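Local coordinates for hypothetical protein Atu1540 (Agrobacterium tumefaciens str. C58, PDB 2HWJ) that is of unknown function but belongs to a family of putative ParB-like nucleases, at residues 100-103 with 104-108. Residues are numbered along the deposited sequence; the frame is centred on the assembly and turned at random.
Sequences WSVM and DHRNL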
# COMPACT_ATOMS: atom_id res chain seq x y z
N TRP A 100 -9.67 18.34 9.38
CA TRP A 100 -8.25 18.43 9.08
C TRP A 100 -7.48 17.31 9.68
O TRP A 100 -6.59 16.76 9.03
CB TRP A 100 -7.67 19.69 9.65
CG TRP A 100 -7.97 20.83 8.85
CD1 TRP A 100 -8.78 21.87 9.19
CD2 TRP A 100 -7.57 21.04 7.47
NE1 TRP A 100 -8.90 22.72 8.12
CE2 TRP A 100 -8.17 22.24 7.05
CE3 TRP A 100 -6.83 20.29 6.54
CZ2 TRP A 100 -7.95 22.80 5.79
CZ3 TRP A 100 -6.61 20.83 5.26
CH2 TRP A 100 -7.17 22.11 4.91
N SER A 101 -7.80 16.97 10.92
CA SER A 101 -7.31 15.78 11.58
C SER A 101 -7.46 14.52 10.73
O SER A 101 -6.49 13.78 10.53
CB SER A 101 -8.03 15.59 12.91
OG SER A 101 -7.81 14.31 13.42
N VAL A 102 -8.66 14.27 10.22
CA VAL A 102 -8.85 13.06 9.47
C VAL A 102 -7.99 13.11 8.20
O VAL A 102 -7.32 12.08 7.86
CB VAL A 102 -10.31 12.82 9.21
CG1 VAL A 102 -10.52 11.93 8.07
CG2 VAL A 102 -10.89 12.18 10.42
N MSE A 103 -7.99 14.27 7.52
CA MSE A 103 -7.13 14.46 6.35
C MSE A 103 -5.63 14.21 6.68
O MSE A 103 -4.87 13.46 5.98
CB MSE A 103 -7.25 15.88 5.82
CG MSE A 103 -8.63 16.26 5.37
SE MSE A 103 -9.03 15.42 3.64
CE MSE A 103 -8.16 16.85 2.59
N ASP A 104 -5.20 14.85 7.76
CA ASP A 104 -3.84 14.72 8.19
C ASP A 104 -3.55 13.27 8.42
O ASP A 104 -2.52 12.77 8.05
CB ASP A 104 -3.65 15.49 9.48
CG ASP A 104 -2.28 15.28 10.10
OD1 ASP A 104 -1.22 15.21 9.37
OD2 ASP A 104 -2.33 15.18 11.35
N HIS A 105 -4.51 12.58 9.02
CA HIS A 105 -4.35 11.22 9.46
C HIS A 105 -4.30 10.31 8.27
O HIS A 105 -3.76 9.23 8.33
CB HIS A 105 -5.58 10.84 10.25
CG HIS A 105 -5.33 9.88 11.33
ND1 HIS A 105 -5.50 10.20 12.66
CD2 HIS A 105 -4.95 8.57 11.29
CE1 HIS A 105 -5.21 9.14 13.40
NE2 HIS A 105 -4.87 8.13 12.59
N ARG A 106 -4.97 10.71 7.22
CA ARG A 106 -5.02 9.90 6.06
C ARG A 106 -4.02 10.38 5.04
O ARG A 106 -4.05 9.91 3.90
CB ARG A 106 -6.43 9.82 5.53
CG ARG A 106 -7.14 8.61 6.14
CD ARG A 106 -8.58 8.90 6.30
NE ARG A 106 -9.21 9.01 4.99
CZ ARG A 106 -10.01 8.06 4.51
NH1 ARG A 106 -10.25 6.99 5.24
NH2 ARG A 106 -10.55 8.18 3.31
N ASN A 107 -3.11 11.29 5.46
CA ASN A 107 -2.01 11.74 4.61
C ASN A 107 -2.43 12.44 3.33
O ASN A 107 -1.83 12.21 2.29
CB ASN A 107 -1.13 10.56 4.28
CG ASN A 107 -0.31 10.07 5.50
OD1 ASN A 107 -0.05 10.82 6.47
ND2 ASN A 107 0.09 8.82 5.45
N LEU A 108 -3.43 13.31 3.44
CA LEU A 108 -3.97 14.02 2.32
C LEU A 108 -3.60 15.46 2.43
O LEU A 108 -3.97 16.30 1.55
CB LEU A 108 -5.48 13.81 2.22
CG LEU A 108 -5.84 12.30 1.92
CD1 LEU A 108 -7.30 11.90 2.03
CD2 LEU A 108 -5.29 11.79 0.61
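Met103 and Leu108 meet where helix 96-105 ends in a Schellman motif. The backbone sets the frame: Asp104 N bonds to Trp100 O, His105 N to Ser101 O and Arg106 N to Val102 O, the last at 2.8 Å, in the final turn of regular i to i+4 bonding. Past Arg106, the first residue to leave helical phi/psi, the chain turns out of the helix. Leu108 N reaches back to Met103 O at 2.9 Å, nearly straight at 166° but from above the carbonyl plane, and Arg106 N adds a weak bond to the same oxygen. Inside this wrap Asn107 N bonds to Asp104 O at 3.0 Å. Asn107 is the C-prime residue with positive phi (62°), a conformation asparagine tolerates better than most residues with a side chain.

A light apolar contact accompanies the turn. The flexible, unbranched selenomethionine chain of Met103 bends at chi2 and chi3 and crosses Leu108 at about a right angle, its CE 4.1 Å from Leu108 CB. Val102 CG1, anti to the backbone N, lies 4.0 Å from Arg106 CD; the arginine's long aliphatic part runs alongside the valine, and both also touch His196 of the second subunit.

Two polar side chains reach that subunit: the Asp104 carboxylate suits a salt bridge, OD2 to its Arg118 NH1, and His105 NE2 hydrogen-bonds its Phe156 O. Within the chain, Leu108 O bonds Thr20 OG1, before strand 23-24, while Met103 and Arg106 touch Phe91, just after strand 82-90.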